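Local coordinates for ABC transporter sugar binding protein (Xanthomonas axonopodis pv. citri, PDB 3UOR) that probably binds maltose or related sugars in the periplasm as the solute-binding component of an ABC importer, MalE, at residues I65-T68 with A69-E72; W267-R270 with E271-R275; K309-Q312 with H313-A316; G394-S397 with H398-V402; K415-W418 with I419-E423. One frame throughout, in Å; residues are numbered along the deposited sequence.

All five interactions are local, each made within one continuous run of chain at a helix start, along a helix or at a helix end. Interactions 1, 3 and 4 lie at helix N-termini; interactions 2 and 5 run along short helices. Interactions 1 and 3 belong to elements joined to the mixed sheet, and their centres are about 22 Å apart. Interaction 4 opens helix 398-412 and interaction 5 lies on the next helix, 414-422, with nearest atoms about 13 Å apart. Interactions 2 and 5, about 47 Å between centres, lie on opposite sides of the chain's centre, as do interactions 3 and 4, at about 50 Å. No two touch.

Interaction 1. Residues I65-T68 with A69-E72; sequences IPMT and AAHE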
loop_
_atom_site.group_PDB
_atom_site.type_symbol
_atom_site.label_atom_id
_atom_site.label_comp_id
_atom_site.label_asym_id
_atom_site.label_seq_id
_atom_site.Cartn_x
_atom_site.Cartn_y
_atom_site.Cartn_z
ATOM N N ILE A 65 -0.587 -18.848 6.033
ATOM C CA ILE A 65 -1.993 -18.817 5.668
ATOM C C ILE A 65 -2.161 -18.031 4.389
ATOM O O ILE A 65 -1.618 -16.945 4.262
ATOM C CB ILE A 65 -2.812 -18.151 6.756
ATOM C CG1 ILE A 65 -2.452 -18.778 8.097
ATOM C CG2 ILE A 65 -4.293 -18.275 6.449
ATOM C CD1 ILE A 65 -3.225 -18.236 9.219
ATOM N N PRO A 66 -2.905 -18.587 3.424
ATOM C CA PRO A 66 -3.165 -17.870 2.172
ATOM C C PRO A 66 -4.031 -16.649 2.441
ATOM O O PRO A 66 -4.996 -16.732 3.199
ATOM C CB PRO A 66 -3.932 -18.899 1.339
ATOM C CG PRO A 66 -3.562 -20.226 1.932
ATOM C CD PRO A 66 -3.436 -19.959 3.395
ATOM N N MET A 67 -3.685 -15.523 1.838
ATOM C CA MET A 67 -4.387 -14.279 2.117
ATOM C C MET A 67 -5.895 -14.403 1.876
ATOM O O MET A 67 -6.708 -13.904 2.660
ATOM C CB MET A 67 -3.798 -13.144 1.281
ATOM C CG MET A 67 -4.142 -11.747 1.781
ATOM S SD MET A 67 -2.947 -11.102 2.962
ATOM C CE MET A 67 -3.729 -11.517 4.512
ATOM N N THR A 68 -6.267 -15.080 0.795
ATOM C CA THR A 68 -7.673 -15.207 0.428
ATOM C C THR A 68 -8.499 -15.936 1.486
ATOM O O THR A 68 -9.727 -15.861 1.474
ATOM C CB THR A 68 -7.835 -15.917 -0.928
ATOM O OG1 THR A 68 -7.226 -17.214 -0.865
ATOM C CG2 THR A 68 -7.175 -15.105 -2.024
ATOM N N ALA A 69 -7.826 -16.640 2.392
ATOM C CA ALA A 69 -8.502 -17.387 3.451
ATOM C C ALA A 69 -8.177 -16.835 4.830
ATOM O O ALA A 69 -8.722 -17.286 5.837
ATOM C CB ALA A 69 -8.111 -18.838 3.384
ATOM N N ALA A 70 -7.282 -15.859 4.873
ATOM C CA ALA A 70 -6.764 -15.360 6.134
ATOM C C ALA A 70 -7.833 -14.669 6.969
ATOM O O ALA A 70 -7.926 -14.896 8.174
ATOM C CB ALA A 70 -5.614 -14.426 5.885
ATOM N N HIS A 71 -8.637 -13.825 6.333
ATOM C CA HIS A 71 -9.662 -13.083 7.058
ATOM C C HIS A 71 -10.730 -13.986 7.685
ATOM O O HIS A 71 -11.220 -13.706 8.774
ATOM C CB HIS A 71 -10.326 -12.039 6.166
ATOM C CG HIS A 71 -11.085 -11.006 6.934
ATOM N ND1 HIS A 71 -12.348 -11.233 7.438
ATOM C CD2 HIS A 71 -10.751 -9.747 7.306
ATOM C CE1 HIS A 71 -12.763 -10.153 8.079
ATOM N NE2 HIS A 71 -11.812 -9.239 8.014
ATOM N N GLU A 72 -11.092 -15.061 6.994
ATOM C CA GLU A 72 -12.036 -16.024 7.548
ATOM C C GLU A 72 -11.390 -16.836 8.648
ATOM O O GLU A 72 -11.981 -17.040 9.709
ATOM C CB GLU A 72 -12.542 -16.982 6.476
ATOM C CG GLU A 72 -13.742 -16.491 5.703
ATOM C CD GLU A 72 -14.324 -17.574 4.813
ATOM O OE1 GLU A 72 -14.574 -18.689 5.324
ATOM O OE2 GLU A 72 -14.525 -17.308 3.607
HETATM O O HOH W 1 -10.265 -14.277 4.079
#
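Ala70 is the residue on which the apolar contacts of this turn converge. The branch methyl CG2 of Ile65 lies 3.8 Å from Ala70 CA and a little farther from its CB, with CG2 anti to the backbone N and the CA-CB bond directed toward residues 69-72. Met67 reaches the same methyl by another route: its CA-CB bond sets off away from residues 69-72, but the chain bends at chi2 (90°) and again at chi3, which brings CE back to 3.7 Å from Ala70 CB. Met37 and Trp93 also touch both Met67 and Ala70, and add to the apolar cover over the buried alanine.

The polar contacts are those of a backbone winding up into a helix. Ala69 N donates to Pro66 O at 2.9 Å and Ala70 N to Met67 O at 3.0 Å, both i to i+3 bonds. A water joins the next step, accepting from Glu72 N at 3.1 Å and giving a weak bond to Thr68 O. The end of His71 leads away from residues 65-68, toward Glu96, which is hydrogen-bonded to NE2, and Trp93, which the ring meets edge-to-face.

The turn carries the chain from parallel strand 58-64 into helix 67-79, a beta-to-alpha connection of the alpha/beta fold of periplasmic binding proteins.

Interaction 2. Residues W267-R270 with E271-R275; sequences WNVR and EFKLR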
loop_
_atom_site.group_PDB
_atom_site.type_symbol
_atom_site.label_atom_id
_atom_site.label_comp_id
_atom_site.label_asym_id
_atom_site.label_seq_id
_atom_site.Cartn_x
_atom_site.Cartn_y
_atom_site.Cartn_z
ATOM N N TRP A 267 7.055 -5.000 -5.344
ATOM C CA TRP A 267 7.280 -6.366 -5.824
ATOM C C TRP A 267 7.683 -6.375 -7.300
ATOM O O TRP A 267 8.268 -7.342 -7.776
ATOM C CB TRP A 267 6.030 -7.237 -5.631
ATOM C CG TRP A 267 4.903 -6.780 -6.516
ATOM C CD1 TRP A 267 4.641 -7.192 -7.794
ATOM C CD2 TRP A 267 3.917 -5.784 -6.204
ATOM N NE1 TRP A 267 3.541 -6.527 -8.293
ATOM C CE2 TRP A 267 3.079 -5.656 -7.340
ATOM C CE3 TRP A 267 3.653 -4.999 -5.071
ATOM C CZ2 TRP A 267 1.993 -4.772 -7.377
ATOM C CZ3 TRP A 267 2.572 -4.119 -5.106
ATOM C CH2 TRP A 267 1.754 -4.015 -6.258
ATOM N N ASN A 268 7.387 -5.303 -8.029
ATOM C CA ASN A 268 7.759 -5.271 -9.444
ATOM C C ASN A 268 9.250 -5.089 -9.682
ATOM O O ASN A 268 9.759 -5.450 -10.746
ATOM C CB ASN A 268 6.994 -4.179 -10.205
ATOM C CG ASN A 268 5.540 -4.533 -10.422
ATOM O OD1 ASN A 268 4.643 -3.878 -9.887
ATOM N ND2 ASN A 268 5.295 -5.573 -11.203
ATOM N N VAL A 269 9.953 -4.506 -8.721
ATOM C CA VAL A 269 11.356 -4.187 -8.964
ATOM C C VAL A 269 12.073 -5.472 -9.373
ATOM O O VAL A 269 12.722 -5.521 -10.421
ATOM C CB VAL A 269 12.031 -3.510 -7.759
ATOM C CG1 VAL A 269 13.560 -3.397 -7.971
ATOM C CG2 VAL A 269 11.436 -2.133 -7.539
ATOM N N ARG A 270 11.909 -6.522 -8.572
ATOM C CA ARG A 270 12.537 -7.806 -8.875
ATOM C C ARG A 270 12.062 -8.381 -10.200
ATOM O O ARG A 270 12.870 -8.837 -11.012
ATOM C CB ARG A 270 12.302 -8.822 -7.755
ATOM C CG ARG A 270 13.196 -10.057 -7.882
ATOM C CD ARG A 270 13.084 -10.992 -6.672
ATOM N NE ARG A 270 13.253 -10.325 -5.371
ATOM C CZ ARG A 270 14.229 -9.467 -5.063
ATOM N NH1 ARG A 270 15.153 -9.129 -5.963
ATOM N NH2 ARG A 270 14.278 -8.942 -3.843
ATOM N N GLU A 271 10.752 -8.350 -10.421
ATOM C CA GLU A 271 10.173 -8.911 -11.637
ATOM C C GLU A 271 10.701 -8.258 -12.896
ATOM O O GLU A 271 10.960 -8.947 -13.881
ATOM C CB GLU A 271 8.656 -8.833 -11.581
ATOM C CG GLU A 271 8.097 -9.571 -10.383
ATOM C CD GLU A 271 8.609 -10.995 -10.315
ATOM O OE1 GLU A 271 8.699 -11.650 -11.373
ATOM O OE2 GLU A 271 8.935 -11.462 -9.206
ATOM N N PHE A 272 10.862 -6.937 -12.876
ATOM C CA PHE A 272 11.411 -6.248 -14.040
ATOM C C PHE A 272 12.886 -6.608 -14.202
ATOM O O PHE A 272 13.371 -6.781 -15.320
ATOM C CB PHE A 272 11.292 -4.726 -13.913
ATOM C CG PHE A 272 9.935 -4.173 -14.270
ATOM C CD1 PHE A 272 9.486 -4.182 -15.577
ATOM C CD2 PHE A 272 9.131 -3.611 -13.307
ATOM C CE1 PHE A 272 8.250 -3.649 -15.905
ATOM C CE2 PHE A 272 7.889 -3.086 -13.633
ATOM C CZ PHE A 272 7.455 -3.101 -14.922
ATOM N N LYS A 273 13.607 -6.691 -13.086
ATOM C CA LYS A 273 15.012 -7.061 -13.136
ATOM C C LYS A 273 15.174 -8.379 -13.877
ATOM O O LYS A 273 16.037 -8.508 -14.746
ATOM C CB LYS A 273 15.599 -7.190 -11.735
ATOM C CG LYS A 273 16.064 -5.889 -11.102
ATOM C CD LYS A 273 16.578 -6.164 -9.690
ATOM C CE LYS A 273 17.030 -4.907 -8.954
ATOM N NZ LYS A 273 17.061 -5.131 -7.459
ATOM N N LEU A 274 14.329 -9.351 -13.541
ATOM C CA LEU A 274 14.427 -10.680 -14.132
ATOM C C LEU A 274 14.166 -10.710 -15.638
ATOM O O LEU A 274 14.710 -11.549 -16.353
ATOM C CB LEU A 274 13.461 -11.639 -13.448
ATOM C CG LEU A 274 13.736 -12.021 -11.997
ATOM C CD1 LEU A 274 12.737 -13.074 -11.579
ATOM C CD2 LEU A 274 15.160 -12.538 -11.841
ATOM N N ARG A 275 13.332 -9.803 -16.122
ATOM C CA ARG A 275 12.893 -9.860 -17.509
ATOM C C ARG A 275 13.538 -8.778 -18.365
ATOM O O ARG A 275 13.334 -8.714 -19.574
ATOM C CB ARG A 275 11.363 -9.797 -17.582
ATOM C CG ARG A 275 10.697 -10.897 -16.758
ATOM C CD ARG A 275 9.193 -10.720 -16.724
ATOM N NE ARG A 275 8.545 -11.882 -16.132
ATOM C CZ ARG A 275 8.697 -12.252 -14.866
ATOM N NH1 ARG A 275 9.480 -11.549 -14.061
ATOM N NH2 ARG A 275 8.075 -13.332 -14.405
#
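Phe272 packs against Asn268 one helical turn back, and this is the tight part of the contact. Its CE2 lies 3.7 Å from Asn268 CB, while CD2 comes to 3.2 Å from the backbone Asn268 O. That same oxygen accepts from Phe272 N at 2.8 Å, a nearly straight bond with 167° at the hydrogen; one carbonyl oxygen thus both accepts the backbone N-H and lies obliquely against the ring, near CD2. Both residues are buried. Alongside, Lys273 N bonds to Val269 O and Leu274 N to Arg270 O, each at 3.0 Å, in the regular i to i+4 pattern of an alpha-helix.

Looser packing is found where Lys273 runs extended beyond CG beside Val269, pointing the same way: its CE comes only to 3.9 Å from Val269 CG1. Glu271 and Arg275, on another more exposed side, form a firmly bonded pair. Glu271 is folded, with CG anti to the carbonyl carbon (chi1 -59°) and a second bend at chi2, and CG rests 3.4 Å from Trp267 O. Its OE1 takes a salt bridge from Arg275 NH1 at 2.8 Å, met on its anti side, somewhat out of the carboxylate plane. The same NH1 also donates to Glu271 O, and two acceptors of one residue hold the guanidinium back against the helix.

Helix 267-275 follows strand 259-264. Phe272 faces inward among Phe148 of strand 134-150, Trp251 and Phe254 of helix 250-256 and Trp284 of strand 284-287, and Arg275 makes a cation-pi contact with Trp251.

Interaction 3. Residues K309-Q312 with H313-A316; sequences KSSQ and HKDA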
loop_
_atom_site.group_PDB
_atom_site.type_symbol
_atom_site.label_atom_id
_atom_site.label_comp_id
_atom_site.label_asym_id
_atom_site.label_seq_id
_atom_site.Cartn_x
_atom_site.Cartn_y
_atom_site.Cartn_z
ATOM N N LYS A 309 -4.781 -10.313 22.094
ATOM C CA LYS A 309 -4.801 -10.149 23.543
ATOM C C LYS A 309 -5.191 -11.416 24.301
ATOM O O LYS A 309 -5.083 -11.465 25.527
ATOM C CB LYS A 309 -5.616 -8.920 23.974
ATOM C CG LYS A 309 -7.093 -9.038 23.842
ATOM C CD LYS A 309 -7.726 -7.662 23.776
ATOM C CE LYS A 309 -7.522 -6.877 25.050
ATOM N NZ LYS A 309 -8.130 -5.517 24.915
ATOM N N SER A 310 -5.596 -12.453 23.571
ATOM C CA SER A 310 -5.831 -13.772 24.172
ATOM C C SER A 310 -4.549 -14.607 24.351
ATOM O O SER A 310 -4.592 -15.702 24.909
ATOM C CB SER A 310 -6.854 -14.564 23.350
ATOM O OG SER A 310 -6.414 -14.758 22.012
ATOM N N SER A 311 -3.417 -14.093 23.872
ATOM C CA SER A 311 -2.141 -14.808 23.944
ATOM C C SER A 311 -1.649 -14.957 25.375
ATOM O O SER A 311 -1.817 -14.047 26.187
ATOM C CB SER A 311 -1.091 -14.047 23.138
ATOM O OG SER A 311 0.226 -14.337 23.580
ATOM N N GLN A 312 -1.014 -16.090 25.677
ATOM C CA GLN A 312 -0.450 -16.327 27.011
ATOM C C GLN A 312 0.981 -15.802 27.130
ATOM O O GLN A 312 1.443 -15.463 28.219
ATOM C CB GLN A 312 -0.448 -17.822 27.343
ATOM C CG GLN A 312 -1.726 -18.565 26.993
ATOM C CD GLN A 312 -2.926 -18.086 27.793
ATOM O OE1 GLN A 312 -2.779 -17.481 28.854
ATOM N NE2 GLN A 312 -4.123 -18.360 27.284
ATOM N N HIS A 313 1.691 -15.756 26.009
ATOM C CA HIS A 313 3.086 -15.339 26.012
ATOM C C HIS A 313 3.230 -14.031 25.264
ATOM O O HIS A 313 3.706 -14.004 24.128
ATOM C CB HIS A 313 3.954 -16.400 25.343
ATOM C CG HIS A 313 3.462 -17.795 25.549
ATOM N ND1 HIS A 313 3.783 -18.540 26.663
ATOM C CD2 HIS A 313 2.660 -18.578 24.787
ATOM C CE1 HIS A 313 3.202 -19.723 26.577
ATOM N NE2 HIS A 313 2.514 -19.772 25.450
ATOM N N LYS A 314 2.818 -12.944 25.899
ATOM C CA LYS A 314 2.859 -11.653 25.239
ATOM C C LYS A 314 4.276 -11.107 25.164
ATOM O O LYS A 314 4.660 -10.492 24.170
ATOM C CB LYS A 314 1.891 -10.676 25.903
ATOM C CG LYS A 314 0.458 -11.026 25.562
ATOM C CD LYS A 314 -0.566 -10.186 26.297
ATOM C CE LYS A 314 -1.963 -10.748 26.040
ATOM N NZ LYS A 314 -3.046 -9.859 26.526
ATOM N N ASP A 315 5.076 -11.370 26.190
ATOM C CA ASP A 315 6.422 -10.821 26.232
ATOM C C ASP A 315 7.362 -11.527 25.260
ATOM O O ASP A 315 8.242 -10.889 24.678
ATOM C CB ASP A 315 6.970 -10.855 27.663
ATOM C CG ASP A 315 6.018 -10.216 28.666
ATOM O OD1 ASP A 315 5.622 -9.043 28.453
ATOM O OD2 ASP A 315 5.657 -10.893 29.656
ATOM N N ALA A 316 7.195 -12.839 25.091
ATOM C CA ALA A 316 7.981 -13.573 24.100
ATOM C C ALA A 316 7.535 -13.059 22.752
ATOM O O ALA A 316 8.345 -12.816 21.860
ATOM C CB ALA A 316 7.731 -15.074 24.197
HETATM O O HOH W 2 1.854 -12.631 28.804
#
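Lys314 leaves the helix with CG anti to its carbonyl carbon (chi1 -73°) and stays extended beyond it, which carries NZ back along the preceding loop to Lys309. Ser311 has OG anti to the backbone N (chi1 156°), turning the hydroxyl toward the peptide of His313. The lysine does the main work: NZ donates to Lys309 O at 2.8 Å, arriving at 114° to the C=O and tilted from the carbonyl plane. On its way CE passes 3.3 Å from Ser311 O, so the aliphatic stem lies across the loop's backbone while the ammonium is held at its end. NZ also forms a salt bridge with Glu104.

Ser311 OG receives a weak bond from His313 N, 3.2 Å long and well bent, and its stronger partner is Asp85. The imidazole of His313 is covered on one face by Gln312 CB, a CH-pi contact 4.0 Å from the ring centroid and almost straight above it. A water closes the turn, donating to Gln312 O at 2.9 Å and accepting from Lys314 N, one of the first N-H groups of the helix.

His313 occupies the N-cap position of helix 314-324, and residues 309-312 link it to strand 303-307. Lys309 pairs with Asp101, Lys314 rests on Tyr109 of helix 107-111, and His313 and Ala316 touch strand 30-36.

Interaction 4. Residues G394-S397 with H398-V402; sequences GGQS and HDAAV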
loop_
_atom_site.group_PDB
_atom_site.type_symbol
_atom_site.label_atom_id
_atom_site.label_comp_id
_atom_site.label_asym_id
_atom_site.label_seq_id
_atom_site.Cartn_x
_atom_site.Cartn_y
_atom_site.Cartn_z
ATOM N N GLY A 394 -17.633 4.112 -19.969
ATOM C CA GLY A 394 -18.967 4.476 -20.420
ATOM C C GLY A 394 -19.175 5.970 -20.569
ATOM O O GLY A 394 -20.195 6.407 -21.046
ATOM N N GLY A 395 -18.208 6.776 -20.162
ATOM C CA GLY A 395 -18.402 8.210 -20.243
ATOM C C GLY A 395 -19.440 8.742 -19.264
ATOM O O GLY A 395 -19.891 9.876 -19.412
ATOM N N GLN A 396 -19.816 7.950 -18.254
ATOM C CA GLN A 396 -20.642 8.490 -17.173
ATOM C C GLN A 396 -20.066 9.845 -16.737
ATOM O O GLN A 396 -18.862 10.012 -16.701
ATOM C CB GLN A 396 -20.715 7.514 -15.989
ATOM C CG GLN A 396 -21.365 8.112 -14.753
ATOM C CD GLN A 396 -21.713 7.075 -13.697
ATOM O OE1 GLN A 396 -21.324 5.920 -13.801
ATOM N NE2 GLN A 396 -22.459 7.488 -12.681
ATOM N N SER A 397 -20.920 10.805 -16.406
ATOM C CA SER A 397 -20.443 12.132 -15.999
ATOM C C SER A 397 -19.834 12.115 -14.601
ATOM O O SER A 397 -20.161 11.260 -13.773
ATOM C CB SER A 397 -21.589 13.139 -16.015
ATOM O OG SER A 397 -22.435 12.914 -14.907
ATOM N N HIS A 398 -18.976 13.090 -14.322
ATOM C CA HIS A 398 -18.275 13.123 -13.054
ATOM C C HIS A 398 -19.249 13.514 -11.963
ATOM O O HIS A 398 -19.190 12.970 -10.858
ATOM C CB HIS A 398 -17.065 14.070 -13.115
ATOM C CG HIS A 398 -15.986 13.595 -14.044
ATOM N ND1 HIS A 398 -14.731 14.158 -14.082
ATOM C CD2 HIS A 398 -15.977 12.596 -14.958
ATOM C CE1 HIS A 398 -13.996 13.536 -14.993
ATOM N NE2 HIS A 398 -14.730 12.582 -15.535
ATOM N N ASP A 399 -20.149 14.448 -12.273
ATOM C CA ASP A 399 -21.220 14.809 -11.339
ATOM C C ASP A 399 -22.032 13.585 -10.943
ATOM O O ASP A 399 -22.284 13.382 -9.761
ATOM C CB ASP A 399 -22.174 15.858 -11.941
ATOM C CG ASP A 399 -21.636 17.279 -11.829
ATOM O OD1 ASP A 399 -22.123 18.162 -12.577
ATOM O OD2 ASP A 399 -20.730 17.517 -11.001
ATOM N N ALA A 400 -22.459 12.794 -11.935
ATOM C CA ALA A 400 -23.291 11.609 -11.696
ATOM C C ALA A 400 -22.466 10.599 -10.908
ATOM O O ALA A 400 -22.956 9.984 -9.970
ATOM C CB ALA A 400 -23.771 10.967 -13.033
ATOM N N ALA A 401 -21.218 10.414 -11.327
ATOM C CA ALA A 401 -20.320 9.438 -10.707
ATOM C C ALA A 401 -20.219 9.694 -9.212
ATOM O O ALA A 401 -20.506 8.811 -8.413
ATOM C CB ALA A 401 -18.934 9.504 -11.337
ATOM N N VAL A 402 -19.831 10.906 -8.824
ATOM C CA VAL A 402 -19.545 11.170 -7.405
ATOM C C VAL A 402 -20.825 11.178 -6.548
ATOM O O VAL A 402 -20.826 10.788 -5.379
ATOM C CB VAL A 402 -18.706 12.461 -7.212
ATOM C CG1 VAL A 402 -17.391 12.360 -8.004
ATOM C CG2 VAL A 402 -19.495 13.684 -7.679
#
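Ser397 OG accepts from Ala400 N at 3.0 Å, with 153° at the hydrogen, and OG lies equally close to Ala400 CB. The serine torsion explains the reach: OG stands between the backbone N and the carbonyl carbon (chi1 74°), which points it at the N-H of Ala400. One step on, Ser397 O takes the N-H of Ala401 at 2.8 Å, and Ala401 CB sits 3.2 Å from that oxygen. Serine thus serves the helix start twice, through side chain and backbone.

Gln396 completes the inner contacts. Its chain is fully extended, with CG anti to the backbone N (chi1 171°), and it lies alongside the turn with NE2 3.7 Å from Ala400 CB and 3.5 Å from Ala401 CA. These are packing contacts of the amide end against the alanines.

Ser397 is the N-cap of helix 398-412, and the side-chain bond to the third residue beyond it is the classic serine cap, ending a short link from helix 377-394. That link begins at Gly395, where the chain leaves the preceding helix with positive phi.

Farther out, the polar ends have partners on this and neighbouring helices. Gln396 is held at both ends of its amide, OE1 by Arg390 NE of helix 377-394 and NE2 by Glu404 OE1 farther along helix 398-412. His398 bonds through NE2 to Asp231 and packs on Leu227 and Val391, and Asp399 pairs with Arg224, tying the first turn to helix 221-235. Ala401 packs on Val387 and Val391 of helix 377-394.

Interaction 5. Residues K415-W418 with I419-E423; sequences KRRW and IFEQE
Trp418 and Gln422, one turn apart on the short alpha-helix 414-422 near the end of the modelled chain, cross at a slant as an i to i+4 pair, Gln422 over one face of the indole. Gln422 CG sits 3.6 Å from the centroid of the five-membered ring, a CH-pi contact. The rest of the side chain follows the ring: the amide plane is turned just 14° from it, with CD 3.6 Å from Trp418 CZ2 and OE1 equally close to CH2. Two torsions produce this overlap. Trp418 swings its ring out with CG anti to the backbone N (chi1 168°), while Gln422 bends at chi2 (-57°) and lies back across it.

Glu421 meets the same tryptophan quite differently, crossing it at about a right angle with OE1 4.0 Å from Trp418 CE3. Glu421 also runs beside Arg417, pointing the same way, and its OE2 touches the arginine stem at CG, 3.7 Å away. The charged groups themselves do not meet; the guanidinium of Arg417 bonds instead to the carbonyls of Asn214 and Asp410. On another side of the helix Lys415 and Ile419 also lie side by side, pointing the same way, Lys415 CG against Ile419 CD1.

Arg416 donates to His212 O and Phe420 packs its ring on that of His212, which joins this face of the helix to the segment around His212. Beneath the side chains the backbone bonds run i to i+4, and Ile419 N reaches Lys415 O at 2.9 Å in a virtually straight bond.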
loop_
_atom_site.group_PDB
_atom_site.type_symbol
_atom_site.label_atom_id
_atom_site.label_comp_id
_atom_site.label_asym_id
_atom_site.label_seq_id
_atom_site.Cartn_x
_atom_site.Cartn_y
_atom_site.Cartn_z
ATOM N N LYS A 415 -24.725 1.283 9.030
ATOM C CA LYS A 415 -24.700 0.686 10.370
ATOM C C LYS A 415 -23.791 1.510 11.298
ATOM O O LYS A 415 -24.164 1.856 12.422
ATOM C CB LYS A 415 -24.208 -0.748 10.305
ATOM C CG LYS A 415 -24.126 -1.427 11.654
ATOM C CD LYS A 415 -23.620 -2.849 11.466
ATOM C CE LYS A 415 -23.592 -3.613 12.773
ATOM N NZ LYS A 415 -23.279 -5.064 12.555
ATOM N N ARG A 416 -22.601 1.834 10.804
ATOM C CA ARG A 416 -21.678 2.698 11.545
ATOM C C ARG A 416 -22.370 4.002 11.951
ATOM O O ARG A 416 -22.368 4.371 13.114
ATOM C CB ARG A 416 -20.442 3.017 10.696
ATOM C CG ARG A 416 -19.509 4.069 11.330
ATOM C CD ARG A 416 -18.379 4.483 10.382
ATOM N NE ARG A 416 -17.614 5.577 10.970
ATOM C CZ ARG A 416 -16.634 5.402 11.852
ATOM N NH1 ARG A 416 -16.288 4.179 12.226
ATOM N NH2 ARG A 416 -15.997 6.445 12.354
ATOM N N ARG A 417 -22.956 4.703 10.987
ATOM C CA ARG A 417 -23.646 5.968 11.266
ATOM C C ARG A 417 -24.777 5.802 12.286
ATOM O O ARG A 417 -24.977 6.667 13.128
ATOM C CB ARG A 417 -24.183 6.558 9.969
ATOM C CG ARG A 417 -24.870 7.903 10.084
ATOM C CD ARG A 417 -25.148 8.452 8.692
ATOM N NE ARG A 417 -25.961 7.540 7.910
ATOM C CZ ARG A 417 -25.553 6.860 6.845
ATOM N NH1 ARG A 417 -24.315 6.989 6.381
ATOM N NH2 ARG A 417 -26.411 6.055 6.225
ATOM N N TRP A 418 -25.506 4.688 12.218
ATOM C CA TRP A 418 -26.642 4.449 13.106
ATOM C C TRP A 418 -26.189 4.218 14.537
ATOM O O TRP A 418 -26.756 4.751 15.488
ATOM C CB TRP A 418 -27.421 3.224 12.639
ATOM C CG TRP A 418 -28.435 2.730 13.619
ATOM C CD1 TRP A 418 -28.281 1.723 14.547
ATOM C CD2 TRP A 418 -29.772 3.216 13.777
ATOM N NE1 TRP A 418 -29.456 1.552 15.258
ATOM C CE2 TRP A 418 -30.378 2.459 14.806
ATOM C CE3 TRP A 418 -30.515 4.217 13.150
ATOM C CZ2 TRP A 418 -31.690 2.683 15.218
ATOM C CZ3 TRP A 418 -31.810 4.436 13.560
ATOM C CH2 TRP A 418 -32.388 3.669 14.580
ATOM N N ILE A 419 -25.185 3.373 14.689
ATOM C CA ILE A 419 -24.584 3.171 15.988
ATOM C C ILE A 419 -24.123 4.511 16.578
ATOM O O ILE A 419 -24.291 4.759 17.763
ATOM C CB ILE A 419 -23.410 2.203 15.899
ATOM C CG1 ILE A 419 -23.923 0.778 15.643
ATOM C CG2 ILE A 419 -22.568 2.275 17.182
ATOM C CD1 ILE A 419 -22.813 -0.204 15.268
ATOM N N PHE A 420 -23.552 5.374 15.746
ATOM C CA PHE A 420 -23.088 6.689 16.197
ATOM C C PHE A 420 -24.253 7.543 16.696
ATOM O O PHE A 420 -24.154 8.204 17.720
ATOM C CB PHE A 420 -22.376 7.420 15.057
ATOM C CG PHE A 420 -21.956 8.824 15.399
ATOM C CD1 PHE A 420 -22.737 9.908 15.018
ATOM C CD2 PHE A 420 -20.782 9.061 16.091
ATOM C CE1 PHE A 420 -22.358 11.207 15.321
ATOM C CE2 PHE A 420 -20.394 10.365 16.410
ATOM C CZ PHE A 420 -21.186 11.437 16.019
ATOM N N GLU A 421 -25.353 7.533 15.957
ATOM C CA GLU A 421 -26.532 8.297 16.335
ATOM C C GLU A 421 -27.192 7.759 17.605
ATOM O O GLU A 421 -27.787 8.512 18.362
ATOM C CB GLU A 421 -27.560 8.297 15.194
ATOM C CG GLU A 421 -27.119 9.011 13.911
ATOM C CD GLU A 421 -28.076 8.741 12.737
ATOM O OE1 GLU A 421 -28.992 7.897 12.898
ATOM O OE2 GLU A 421 -27.917 9.365 11.660
ATOM N N GLN A 422 -27.090 6.454 17.832
ATOM C CA GLN A 422 -27.802 5.807 18.936
ATOM C C GLN A 422 -27.083 5.927 20.269
ATOM O O GLN A 422 -27.718 6.041 21.317
ATOM C CB GLN A 422 -28.038 4.332 18.618
ATOM C CG GLN A 422 -29.049 4.138 17.519
ATOM C CD GLN A 422 -30.363 4.794 17.858
ATOM O OE1 GLN A 422 -30.848 5.666 17.131
ATOM N NE2 GLN A 422 -30.946 4.389 18.981
ATOM N N GLU A 423 -25.758 5.874 20.223
ATOM C CA GLU A 423 -24.943 5.977 21.422
ATOM C C GLU A 423 -24.393 7.387 21.514
ATOM O O GLU A 423 -25.113 8.364 21.291
ATOM C CB GLU A 423 -23.792 4.967 21.378
ATOM C CG GLU A 423 -24.190 3.562 20.892
ATOM C CD GLU A 423 -25.132 2.828 21.848
ATOM O OE1 GLU A 423 -25.041 3.059 23.075
ATOM O OE2 GLU A 423 -25.956 2.013 21.374
#